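Local coordinates for protein beta-glucosidase (Saccharopolyspora erythraea D, PDB 5M6G) that probably hydrolyses terminal, non-reducing beta-D-glucosyl residues, releasing beta-D-glucose, as a two-domain member of glycosyl hydrolase family 3, at residues D187-E195 / Y503-L514. Sequence-based numbering, arbitrary orientation.
Sequences DDRWGRTYE and YAEFEGDRPGGL. With MG (magnesium ion), chain C; SOR (sorbitol), chain L.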
# COMPACT_ATOMS: atom_id res chain seq x y z
N ASP A 187 -6.81 12.26 -9.34
CA ASP A 187 -6.71 12.13 -10.80
C ASP A 187 -6.48 10.66 -11.16
O ASP A 187 -5.38 10.13 -10.97
CB ASP A 187 -5.60 13.01 -11.36
CG ASP A 187 -5.71 13.19 -12.87
OD1 ASP A 187 -5.85 12.17 -13.58
OD2 ASP A 187 -5.66 14.35 -13.34
N ASP A 188 -7.51 10.03 -11.73
CA ASP A 188 -7.48 8.58 -11.96
C ASP A 188 -6.36 8.15 -12.90
O ASP A 188 -6.06 6.96 -12.96
CB ASP A 188 -8.83 8.12 -12.51
CG ASP A 188 -9.93 8.15 -11.47
OD1 ASP A 188 -9.61 8.34 -10.27
OD2 ASP A 188 -11.10 7.96 -11.84
N ARG A 189 -5.75 9.07 -13.64
CA ARG A 189 -4.62 8.70 -14.48
C ARG A 189 -3.43 8.21 -13.67
O ARG A 189 -2.54 7.56 -14.22
CB ARG A 189 -4.21 9.89 -15.34
CG ARG A 189 -5.20 10.16 -16.45
CD ARG A 189 -4.86 11.43 -17.19
NE ARG A 189 -5.26 12.60 -16.42
CZ ARG A 189 -5.30 13.83 -16.91
NH1 ARG A 189 -4.95 14.06 -18.17
NH2 ARG A 189 -5.66 14.85 -16.13
N TRP A 190 -3.39 8.54 -12.38
CA TRP A 190 -2.27 8.19 -11.51
C TRP A 190 -2.13 6.68 -11.36
O TRP A 190 -3.10 5.98 -11.08
CB TRP A 190 -2.48 8.83 -10.14
CG TRP A 190 -1.28 8.78 -9.24
CD1 TRP A 190 0.04 8.79 -9.61
CD2 TRP A 190 -1.30 8.78 -7.81
NE1 TRP A 190 0.84 8.78 -8.49
CE2 TRP A 190 0.05 8.78 -7.37
CE3 TRP A 190 -2.32 8.78 -6.85
CZ2 TRP A 190 0.40 8.77 -6.02
CZ3 TRP A 190 -1.97 8.76 -5.49
CH2 TRP A 190 -0.62 8.76 -5.10
N GLY A 191 -0.90 6.19 -11.51
CA GLY A 191 -0.63 4.78 -11.34
C GLY A 191 -0.78 4.26 -9.92
O GLY A 191 -0.71 3.05 -9.72
N ARG A 192 -0.98 5.14 -8.94
CA ARG A 192 -1.18 4.71 -7.56
C ARG A 192 -2.60 4.99 -7.07
O ARG A 192 -2.86 4.96 -5.86
CB ARG A 192 -0.15 5.36 -6.64
CG ARG A 192 1.24 5.38 -7.23
CD ARG A 192 2.30 5.68 -6.17
NE ARG A 192 2.51 4.55 -5.27
CZ ARG A 192 3.57 4.43 -4.47
NH1 ARG A 192 4.51 5.38 -4.47
NH2 ARG A 192 3.70 3.37 -3.67
N THR A 193 -3.53 5.28 -7.99
CA THR A 193 -4.91 5.50 -7.59
C THR A 193 -5.43 4.34 -6.74
O THR A 193 -6.19 4.55 -5.79
CB THR A 193 -5.79 5.69 -8.83
OG1 THR A 193 -5.38 6.88 -9.52
CG2 THR A 193 -7.27 5.81 -8.46
N TYR A 194 -5.02 3.11 -7.05
CA TYR A 194 -5.54 1.96 -6.31
C TYR A 194 -4.97 1.89 -4.90
O TYR A 194 -5.54 1.20 -4.05
CB TYR A 194 -5.26 0.65 -7.04
CG TYR A 194 -3.81 0.17 -7.10
CD1 TYR A 194 -3.22 -0.52 -6.03
CD2 TYR A 194 -3.05 0.37 -8.23
CE1 TYR A 194 -1.90 -0.98 -6.11
CE2 TYR A 194 -1.75 -0.08 -8.32
CZ TYR A 194 -1.18 -0.75 -7.26
OH TYR A 194 0.11 -1.20 -7.37
N GLU A 195 -3.86 2.57 -4.64
CA GLU A 195 -3.34 2.60 -3.28
C GLU A 195 -4.04 3.63 -2.41
O GLU A 195 -3.72 3.74 -1.22
CB GLU A 195 -1.83 2.88 -3.31
CG GLU A 195 -1.09 1.88 -4.18
CD GLU A 195 0.40 1.89 -3.91
OE1 GLU A 195 0.79 1.63 -2.76
OE2 GLU A 195 1.16 2.16 -4.86
N TYR A 503 0.25 -3.25 -12.09
CA TYR A 503 1.23 -2.17 -12.23
C TYR A 503 1.45 -1.54 -10.86
O TYR A 503 0.67 -1.75 -9.93
CB TYR A 503 0.76 -1.11 -13.23
CG TYR A 503 -0.63 -0.60 -12.91
CD1 TYR A 503 -0.82 0.40 -11.96
CD2 TYR A 503 -1.75 -1.14 -13.53
CE1 TYR A 503 -2.08 0.86 -11.65
CE2 TYR A 503 -3.02 -0.69 -13.23
CZ TYR A 503 -3.18 0.32 -12.28
OH TYR A 503 -4.44 0.76 -11.97
N ALA A 504 2.49 -0.72 -10.76
CA ALA A 504 2.74 0.06 -9.56
C ALA A 504 3.47 1.34 -9.92
O ALA A 504 4.30 1.36 -10.83
CB ALA A 504 3.56 -0.72 -8.51
N GLU A 505 3.16 2.40 -9.18
CA GLU A 505 3.82 3.72 -9.26
C GLU A 505 3.73 4.22 -10.70
O GLU A 505 2.70 4.02 -11.36
CB GLU A 505 5.24 3.63 -8.70
CG GLU A 505 5.34 2.95 -7.34
CD GLU A 505 6.73 3.06 -6.73
OE1 GLU A 505 7.37 4.11 -6.89
OE2 GLU A 505 7.17 2.09 -6.08
N PHE A 506 4.80 4.85 -11.21
CA PHE A 506 4.74 5.57 -12.48
C PHE A 506 4.44 4.64 -13.66
O PHE A 506 3.90 5.10 -14.68
CB PHE A 506 6.06 6.32 -12.71
CG PHE A 506 7.28 5.45 -12.56
CD1 PHE A 506 7.87 5.27 -11.32
CD2 PHE A 506 7.83 4.82 -13.67
CE1 PHE A 506 8.99 4.46 -11.18
CE2 PHE A 506 8.95 4.01 -13.54
CZ PHE A 506 9.53 3.83 -12.29
N GLU A 507 4.78 3.35 -13.55
CA GLU A 507 4.45 2.43 -14.64
C GLU A 507 2.95 2.33 -14.88
O GLU A 507 2.53 1.91 -15.96
CB GLU A 507 5.02 1.03 -14.36
CG GLU A 507 6.53 1.00 -14.23
CD GLU A 507 7.24 1.07 -15.56
OE1 GLU A 507 6.57 1.29 -16.60
OE2 GLU A 507 8.48 0.91 -15.59
N GLY A 508 2.14 2.73 -13.92
CA GLY A 508 0.70 2.71 -14.06
C GLY A 508 0.05 4.01 -14.45
O GLY A 508 -1.18 4.07 -14.54
N ASP A 509 0.83 5.08 -14.66
CA ASP A 509 0.23 6.31 -15.16
C ASP A 509 -0.37 6.07 -16.54
O ASP A 509 0.21 5.36 -17.37
CB ASP A 509 1.28 7.43 -15.23
CG ASP A 509 1.76 7.88 -13.87
OD1 ASP A 509 1.18 7.46 -12.84
OD2 ASP A 509 2.72 8.68 -13.82
N ARG A 510 -1.54 6.65 -16.78
CA ARG A 510 -2.26 6.45 -18.03
C ARG A 510 -2.66 7.80 -18.63
O ARG A 510 -3.85 8.13 -18.70
CB ARG A 510 -3.49 5.57 -17.81
CG ARG A 510 -3.17 4.15 -17.43
CD ARG A 510 -2.46 3.40 -18.56
NE ARG A 510 -2.15 2.02 -18.16
CZ ARG A 510 -0.98 1.62 -17.67
NH1 ARG A 510 0.02 2.49 -17.51
NH2 ARG A 510 -0.81 0.34 -17.33
N PRO A 511 -1.70 8.59 -19.09
CA PRO A 511 -2.07 9.84 -19.77
C PRO A 511 -2.79 9.60 -21.08
O PRO A 511 -3.48 10.50 -21.57
CB PRO A 511 -0.72 10.54 -19.99
CG PRO A 511 0.29 9.44 -20.01
CD PRO A 511 -0.23 8.37 -19.08
N GLY A 512 -2.68 8.39 -21.66
CA GLY A 512 -3.22 8.15 -22.98
C GLY A 512 -4.68 7.75 -23.02
O GLY A 512 -5.28 7.78 -24.10
N GLY A 513 -5.26 7.36 -21.90
CA GLY A 513 -6.64 6.90 -21.90
C GLY A 513 -6.86 5.80 -20.88
O GLY A 513 -5.92 5.16 -20.39
N LEU A 514 -8.14 5.57 -20.55
CA LEU A 514 -8.53 4.53 -19.61
C LEU A 514 -9.65 3.65 -20.15
O LEU A 514 -10.34 2.99 -19.36
CB LEU A 514 -8.94 5.13 -18.26
CG LEU A 514 -7.76 5.54 -17.37
CD1 LEU A 514 -8.22 6.40 -16.19
CD2 LEU A 514 -7.02 4.32 -16.86
MG MG C . 4.15 9.50 -15.16
C1 SOR L . 6.49 3.85 -1.53
C2 SOR L . 7.20 2.54 -1.22
C3 SOR L . 8.52 2.51 -1.98
C4 SOR L . 9.11 1.10 -2.00
C5 SOR L . 10.08 0.88 -3.16
C6 SOR L . 10.32 -0.62 -3.30
O1 SOR L . 5.10 3.72 -1.32
O2 SOR L . 7.43 2.44 0.17
O3 SOR L . 9.42 3.39 -1.35
O4 SOR L . 9.77 0.84 -0.78
O5 SOR L . 9.59 1.42 -4.38
O6 SOR L . 10.87 -0.92 -4.57
O HOH W 1 -4.03 12.76 -20.23
O HOH W 2 -4.25 3.16 -10.36
O HOH W 3 1.02 1.91 -7.58
O HOH W 4 7.26 5.45 -3.96
O HOH W 5 4.62 7.61 -15.75
O HOH W 6 5.47 9.46 -13.55
O HOH W 7 3.02 9.66 -16.91
O HOH W 8 5.77 10.02 -16.44
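Gly-191 and Gly-508 bring the two backbones into direct contact, their CA atoms 3.7 Å apart. A CB on Gly-191 would collide with Glu-505 O and the backbone at Gly-508, so the bare CA-H rests against these carbonyls instead. Beside it the Asp-509 carboxylate divides its oxygens: OD1 takes the N-H of Gly-191, with N 2.8 Å away, while OD2 binds magnesium at 2.1 Å in a site shared with Asp-243. Arg-510 N adds a backbone bond to Arg-189 O.

Arg-192 and Glu-505 extend together towards the sorbitol, one laid along the other. The Arg-192 chain, bent at chi3 (72°), sets its guanidinium face against Glu-505 CG and its edge beside Glu-195. The Glu-505 carboxylate is nearly parallel to that face (10°), so the long pair of Arg-192 NH1 and Glu-505 OE1, 4.0 Å, is purely electrostatic, while OE2 takes the indole N-H of Trp-452 and a weak bond from sorbitol O5. In the guanidinium plane, Arg-192 NE and NH2 both hold Glu-195 OE2, and NH2 also donates to sorbitol O1 at 2.8 Å. Were Arg-192 an alanine, Glu-195 and Glu-505 would probably lose their shared positive partner, and sorbitol O1 a donor. Two residues further on, Tyr-194 forms an offset edge-to-face pair with Tyr-503 (planes at 69°), and Tyr-194 OH donates to Tyr-503 O at 2.7 Å.

The contact thus joins the two family 3 domains beside the sugar pocket: the loop between strand 176-177 and helix 201-206 meets the one linking strand 493-499 to helix 518-528.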